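Local coordinates for putative cell adhesion protein (Bacteroides thetaiotaomicron, PDB 4DGU) that is a putative cell adhesion protein of the fimbrillin-like family, probably a pilus component of this gut bacterium, and binds zinc ions, at residues V130-D136 with S224-L230; Q192-E198 with A214-L220. All coordinates share one frame; numbering follows the deposited sequence.

A parallel strand pairing and an antiparallel one, joined through a shared apolar layer, make up this example. Contact 1 (130-136 with 224-230) is a buried pairing of strand 120-135 with strand 225-230; contact 2 (192-198 with 214-220) is a shorter, partly exposed pairing of segments that lie between those of contact 1 in sequence. Their centres are 13 Å apart, and Leu226 is the main bridge: its CD1 lies 3.8 Å from CD1 of Leu218, and its CD2 4.0 Å from CD1 of Ile194. Both contacts touch the second subunit. At the nearest atoms, a bound zinc ion comes within about 4 Å of the side chain of Glu216, a zinc-binding residue of this protein, and one lies about 10 Å from that of Arg229.

Contact 1 of 2, residues V130-D136 with S224-L230; sequences VPVIILD and STLSVRL
Val132 with Leu226, Ile133 with Ser227, Ile134 with Val228 and Leu135 with Arg229 are paired in parallel, the two strands inclined by 19°. Five backbone hydrogen bonds hold the register, each strand donating and accepting in turn: Leu226 N to Pro131 O, Ile133 N to Leu226 O, Val228 N to Ile133 O, Leu135 N to Val228 O at 2.7 Å, and Leu230 N to Leu135 O. Leu226 O and Val228 O each take a second, CA-H contact, from Val132 and Ile134. Strand 225-230 thereby joins the mixed sheet of the fimbrillin-like region through strand 120-135, and its other edge pairs antiparallel with a strand of the second subunit, so that the sheet continues across the interface. Apolar contacts follow the alternation of faces. On one, Val132 CG1 meets Val228 CG2 at 4.0 Å; with CG1 beside the backbone N (chi1 -44°), the CG2 branch of Ile134 is turned to Leu230 CD1 at 3.7 Å. Val148 packs on Ile134 and Val228. On the other, Ser227 CB is touched by Ile133 CG1 and by Leu135 CD1, with Pro25 of the third subunit against both aliphatic chains. Arg229 lays CG 3.4 Å from Asp136 O, while its NH2 forms a salt bridge to Asp240 of the second subunit.

Contact 2 of 2, residues Q192-E198 with A214-L220; sequences QKINAGE and AVEDLDL
Asp217 grips the facing segment with both carboxylate oxygens. Its CG stands beside the backbone N (chi1 -87°), which swings the carboxylate toward 192-198; Ala196 N then donates to Asp217 OD1 at 2.7 Å, nearly in line with the C-O bond of that oxygen. OD2 of Asp217 makes a salt bridge with Lys193 NZ at 3.2 Å, the ammonium lying above the carboxylate plane. Lys193 gets there by leaving its backbone with CG opposite N and then bending at chi2 (117°) and again at its end; on the way its side chain crosses that of Asp219 at about a right angle, Lys193 CD lying 3.9 Å from Asp219 CB. Next to Asp217 comes Glu216, a zinc-binding residue of this protein, with a bound zinc ion about 4 Å from its side chain at the nearest atoms.

The apolar face is built on Ile194, whose two branches part: CG2 meets Ala214 CB at 3.6 Å, while CD1 reaches Leu220 CD1 at 3.7 Å. Between the strands, Ile194 and Leu218 form an antiparallel hydrogen-bonded pair, Ile194 N to Leu218 O and Leu218 N to Ile194 O both measuring 2.8 Å. Beyond it the chain reverses in a type II turn from Asn195 to Glu198, with Gly197 at positive phi (76°) and its N bonded to Ala214 O. Glu198 extends its side chain back, and Asn195 N donates to Glu198 OE1 at 2.8 Å, bracing the turn.

Leu152 of strand 147-159 packs on Ile194, and Leu226 of strand 225-230 lies against Ile194, Leu218 and Leu220, while Ala214 pairs in parallel with a strand of the second subunit.

Contact 1 of 2, residues V130-D136 with S224-L230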
loop_
_atom_site.group_PDB
_atom_site.type_symbol
_atom_site.label_atom_id
_atom_site.label_comp_id
_atom_site.label_asym_id
_atom_site.label_seq_id
_atom_site.Cartn_x
_atom_site.Cartn_y
_atom_site.Cartn_z
ATOM N N VAL A 130 -0.161 -8.184 19.785
ATOM C CA VAL A 130 0.206 -8.519 18.409
ATOM C C VAL A 130 1.137 -9.756 18.391
ATOM O O VAL A 130 2.288 -9.624 18.796
ATOM C CB VAL A 130 0.846 -7.278 17.675
ATOM C CG1 VAL A 130 1.240 -7.594 16.229
ATOM C CG2 VAL A 130 -0.085 -6.054 17.723
ATOM N N PRO A 131 0.680 -10.958 17.945
ATOM C CA PRO A 131 1.600 -12.112 17.878
ATOM C C PRO A 131 2.682 -11.924 16.824
ATOM O O PRO A 131 2.490 -11.231 15.806
ATOM C CB PRO A 131 0.695 -13.295 17.503
ATOM C CG PRO A 131 -0.682 -12.816 17.543
ATOM C CD PRO A 131 -0.661 -11.324 17.452
ATOM N N VAL A 132 3.831 -12.537 17.082
ATOM C CA VAL A 132 4.991 -12.486 16.198
ATOM C C VAL A 132 5.312 -13.911 15.739
ATOM O O VAL A 132 5.502 -14.799 16.577
ATOM C CB VAL A 132 6.230 -11.801 16.865
ATOM C CG1 VAL A 132 7.348 -11.592 15.841
ATOM C CG2 VAL A 132 5.850 -10.475 17.523
ATOM N N ILE A 133 5.365 -14.123 14.413
ATOM C CA ILE A 133 5.707 -15.435 13.858
ATOM C C ILE A 133 6.992 -15.343 13.057
ATOM O O ILE A 133 7.186 -14.388 12.308
ATOM C CB ILE A 133 4.561 -16.092 13.037
ATOM C CG1 ILE A 133 4.140 -15.247 11.814
ATOM C CG2 ILE A 133 3.357 -16.400 13.946
ATOM C CD1 ILE A 133 3.241 -15.973 10.857
ATOM N N ILE A 134 7.864 -16.339 13.219
ATOM C CA ILE A 134 9.131 -16.453 12.481
ATOM C C ILE A 134 8.927 -17.437 11.343
ATOM O O ILE A 134 8.586 -18.608 11.566
ATOM C CB ILE A 134 10.385 -16.844 13.334
ATOM C CG1 ILE A 134 10.447 -16.068 14.670
ATOM C CG2 ILE A 134 11.701 -16.658 12.506
ATOM C CD1 ILE A 134 11.458 -16.680 15.695
ATOM N N LEU A 135 9.156 -16.957 10.121
ATOM C CA LEU A 135 8.986 -17.782 8.927
ATOM C C LEU A 135 10.262 -17.852 8.118
ATOM O O LEU A 135 11.072 -16.913 8.126
ATOM C CB LEU A 135 7.828 -17.243 8.041
ATOM C CG LEU A 135 6.519 -16.892 8.746
ATOM C CD1 LEU A 135 5.702 -15.934 7.919
ATOM C CD2 LEU A 135 5.742 -18.129 9.122
ATOM N N ASP A 136 10.431 -18.960 7.389
ATOM C CA ASP A 136 11.554 -19.101 6.472
ATOM C C ASP A 136 11.185 -18.348 5.162
ATOM O O ASP A 136 10.138 -17.701 5.098
ATOM C CB ASP A 136 11.906 -20.602 6.249
ATOM C CG ASP A 136 10.891 -21.473 5.516
ATOM O OD1 ASP A 136 9.988 -20.915 4.846
ATOM O OD2 ASP A 136 11.032 -22.712 5.565
ATOM N N SER A 224 -3.752 -7.560 14.790
ATOM C CA SER A 224 -2.569 -7.527 13.919
ATOM C C SER A 224 -1.659 -8.695 14.159
ATOM O O SER A 224 -1.593 -9.250 15.264
ATOM C CB SER A 224 -1.752 -6.243 14.113
ATOM O OG SER A 224 -2.278 -5.095 13.465
ATOM N N THR A 225 -0.904 -9.020 13.126
ATOM C CA THR A 225 0.111 -10.054 13.197
ATOM C C THR A 225 1.357 -9.477 12.587
ATOM O O THR A 225 1.287 -8.709 11.636
ATOM C CB THR A 225 -0.313 -11.376 12.506
ATOM O OG1 THR A 225 -1.673 -11.682 12.816
ATOM C CG2 THR A 225 0.566 -12.541 12.919
ATOM N N LEU A 226 2.490 -9.864 13.135
ATOM C CA LEU A 226 3.811 -9.456 12.702
ATOM C C LEU A 226 4.579 -10.675 12.249
ATOM O O LEU A 226 4.607 -11.679 12.951
ATOM C CB LEU A 226 4.498 -8.770 13.897
ATOM C CG LEU A 226 5.564 -7.709 13.614
ATOM C CD1 LEU A 226 5.034 -6.579 12.655
ATOM C CD2 LEU A 226 6.056 -7.132 14.930
ATOM N N SER A 227 5.143 -10.631 11.053
ATOM C CA SER A 227 5.932 -11.751 10.561
ATOM C C SER A 227 7.379 -11.354 10.354
ATOM O O SER A 227 7.684 -10.252 9.897
ATOM C CB SER A 227 5.348 -12.342 9.285
ATOM O OG SER A 227 5.321 -11.401 8.230
ATOM N N VAL A 228 8.265 -12.230 10.806
ATOM C CA VAL A 228 9.690 -12.095 10.614
ATOM C C VAL A 228 10.006 -13.148 9.557
ATOM O O VAL A 228 9.858 -14.344 9.827
ATOM C CB VAL A 228 10.510 -12.218 11.923
ATOM C CG1 VAL A 228 12.004 -12.157 11.655
ATOM C CG2 VAL A 228 10.096 -11.163 12.943
ATOM N N ARG A 229 10.293 -12.693 8.316
ATOM C CA ARG A 229 10.598 -13.555 7.161
ATOM C C ARG A 229 12.094 -13.530 6.815
ATOM O O ARG A 229 12.597 -12.583 6.215
ATOM C CB ARG A 229 9.744 -13.172 5.942
ATOM C CG ARG A 229 9.424 -14.376 5.039
ATOM C CD ARG A 229 8.102 -14.212 4.301
ATOM N NE ARG A 229 7.984 -12.912 3.622
ATOM C CZ ARG A 229 7.114 -11.962 3.956
ATOM N NH1 ARG A 229 6.243 -12.162 4.941
ATOM N NH2 ARG A 229 7.095 -10.809 3.293
ATOM N N LEU A 230 12.795 -14.584 7.243
ATOM C CA LEU A 230 14.232 -14.769 7.080
ATOM C C LEU A 230 14.571 -15.251 5.688
ATOM O O LEU A 230 13.913 -16.151 5.176
ATOM C CB LEU A 230 14.791 -15.774 8.131
ATOM C CG LEU A 230 14.288 -15.656 9.570
ATOM C CD1 LEU A 230 14.745 -16.838 10.403
ATOM C CD2 LEU A 230 14.696 -14.357 10.182
#

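Contact 2 of 2, residues Q192-E198 with A214-L220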
loop_
_atom_site.group_PDB
_atom_site.type_symbol
_atom_site.label_atom_id
_atom_site.label_comp_id
_atom_site.label_asym_id
_atom_site.label_seq_id
_atom_site.Cartn_x
_atom_site.Cartn_y
_atom_site.Cartn_z
ATOM N N GLN A 192 1.865 -0.755 18.508
ATOM C CA GLN A 192 2.698 0.421 18.299
ATOM C C GLN A 192 3.016 0.574 16.827
ATOM O O GLN A 192 2.901 -0.389 16.062
ATOM C CB GLN A 192 4.005 0.318 19.111
ATOM C CG GLN A 192 4.826 -0.942 18.822
ATOM C CD GLN A 192 5.833 -1.233 19.897
ATOM O OE1 GLN A 192 6.927 -0.698 19.911
ATOM N NE2 GLN A 192 5.484 -2.087 20.825
ATOM N N LYS A 193 3.470 1.766 16.443
ATOM C CA LYS A 193 3.879 2.041 15.092
ATOM C C LYS A 193 5.340 1.645 14.890
ATOM O O LYS A 193 6.218 2.036 15.662
ATOM C CB LYS A 193 3.650 3.530 14.746
ATOM C CG LYS A 193 4.212 3.960 13.388
ATOM C CD LYS A 193 3.127 4.410 12.443
ATOM C CE LYS A 193 3.676 4.752 11.078
ATOM N NZ LYS A 193 4.348 6.093 11.031
ATOM N N ILE A 194 5.591 0.890 13.813
ATOM C CA ILE A 194 6.944 0.541 13.358
ATOM C C ILE A 194 7.139 1.323 12.064
ATOM O O ILE A 194 6.307 1.215 11.170
ATOM C CB ILE A 194 7.145 -0.985 13.159
ATOM C CG1 ILE A 194 6.956 -1.783 14.472
ATOM C CG2 ILE A 194 8.521 -1.256 12.523
ATOM C CD1 ILE A 194 6.774 -3.267 14.249
ATOM N N ASN A 195 8.190 2.130 11.981
ATOM C CA ASN A 195 8.478 2.921 10.772
ATOM C C ASN A 195 9.228 2.107 9.714
ATOM O O ASN A 195 9.989 1.193 10.053
ATOM C CB ASN A 195 9.300 4.164 11.121
ATOM C CG ASN A 195 8.650 5.045 12.154
ATOM O OD1 ASN A 195 7.461 5.376 12.086
ATOM N ND2 ASN A 195 9.426 5.440 13.139
ATOM N N ALA A 196 9.015 2.457 8.432
ATOM C CA ALA A 196 9.702 1.872 7.272
ATOM C C ALA A 196 11.194 2.074 7.426
ATOM O O ALA A 196 11.643 3.166 7.819
ATOM C CB ALA A 196 9.208 2.511 5.992
ATOM N N GLY A 197 11.942 0.985 7.253
ATOM C CA GLY A 197 13.393 0.991 7.403
ATOM C C GLY A 197 13.895 1.026 8.840
ATOM O O GLY A 197 15.099 1.205 9.065
ATOM N N GLU A 198 12.997 0.878 9.828
ATOM C CA GLU A 198 13.384 0.891 11.247
ATOM C C GLU A 198 14.058 -0.450 11.525
ATOM O O GLU A 198 13.476 -1.505 11.251
ATOM C CB GLU A 198 12.160 1.157 12.165
ATOM C CG GLU A 198 12.468 1.711 13.556
ATOM C CD GLU A 198 11.282 2.104 14.445
ATOM O OE1 GLU A 198 10.119 2.108 13.973
ATOM O OE2 GLU A 198 11.530 2.435 15.628
ATOM N N ALA A 214 11.888 -3.325 9.002
ATOM C CA ALA A 214 10.584 -3.199 8.379
ATOM C C ALA A 214 10.756 -2.563 7.019
ATOM O O ALA A 214 11.575 -1.661 6.854
ATOM C CB ALA A 214 9.651 -2.375 9.257
ATOM N N VAL A 215 10.027 -3.064 6.041
ATOM C CA VAL A 215 10.080 -2.554 4.678
ATOM C C VAL A 215 9.101 -1.409 4.521
ATOM O O VAL A 215 9.342 -0.491 3.746
ATOM C CB VAL A 215 9.837 -3.656 3.612
ATOM C CG1 VAL A 215 11.059 -4.555 3.473
ATOM C CG2 VAL A 215 8.578 -4.490 3.916
ATOM N N GLU A 216 7.999 -1.466 5.263
ATOM C CA GLU A 216 6.911 -0.487 5.235
ATOM C C GLU A 216 6.484 -0.076 6.656
ATOM O O GLU A 216 6.826 -0.746 7.632
ATOM C CB GLU A 216 5.711 -1.096 4.465
ATOM C CG GLU A 216 4.738 -0.070 3.901
ATOM C CD GLU A 216 5.328 1.023 3.021
ATOM O OE1 GLU A 216 5.792 0.695 1.901
ATOM O OE2 GLU A 216 5.273 2.212 3.420
ATOM N N ASP A 217 5.752 1.040 6.759
ATOM C CA ASP A 217 5.172 1.546 8.000
ATOM C C ASP A 217 4.106 0.579 8.446
ATOM O O ASP A 217 3.302 0.127 7.609
ATOM C CB ASP A 217 4.575 2.947 7.783
ATOM C CG ASP A 217 5.517 4.128 7.944
ATOM O OD1 ASP A 217 6.751 3.918 7.949
ATOM O OD2 ASP A 217 5.023 5.265 8.066
ATOM N N LEU A 218 4.129 0.199 9.741
ATOM C CA LEU A 218 3.159 -0.747 10.325
ATOM C C LEU A 218 2.617 -0.175 11.585
ATOM O O LEU A 218 3.314 -0.179 12.588
ATOM C CB LEU A 218 3.786 -2.134 10.607
ATOM C CG LEU A 218 4.369 -2.912 9.430
ATOM C CD1 LEU A 218 5.414 -3.910 9.912
ATOM C CD2 LEU A 218 3.286 -3.615 8.640
ATOM N N ASP A 219 1.403 0.366 11.535
ATOM C CA ASP A 219 0.741 0.965 12.683
ATOM C C ASP A 219 -0.119 -0.129 13.314
ATOM O O ASP A 219 -1.320 -0.234 13.032
ATOM C CB ASP A 219 -0.078 2.202 12.249
ATOM C CG ASP A 219 -0.524 3.138 13.374
ATOM O OD1 ASP A 219 -0.046 2.967 14.529
ATOM O OD2 ASP A 219 -1.336 4.057 13.096
ATOM N N LEU A 220 0.535 -0.995 14.108
ATOM C CA LEU A 220 -0.068 -2.194 14.688
ATOM C C LEU A 220 -1.164 -1.882 15.682
ATOM O O LEU A 220 -1.056 -0.933 16.458
ATOM C CB LEU A 220 0.986 -3.080 15.357
ATOM C CG LEU A 220 2.217 -3.498 14.491
ATOM C CD1 LEU A 220 3.307 -4.047 15.387
ATOM C CD2 LEU A 220 1.843 -4.506 13.393
#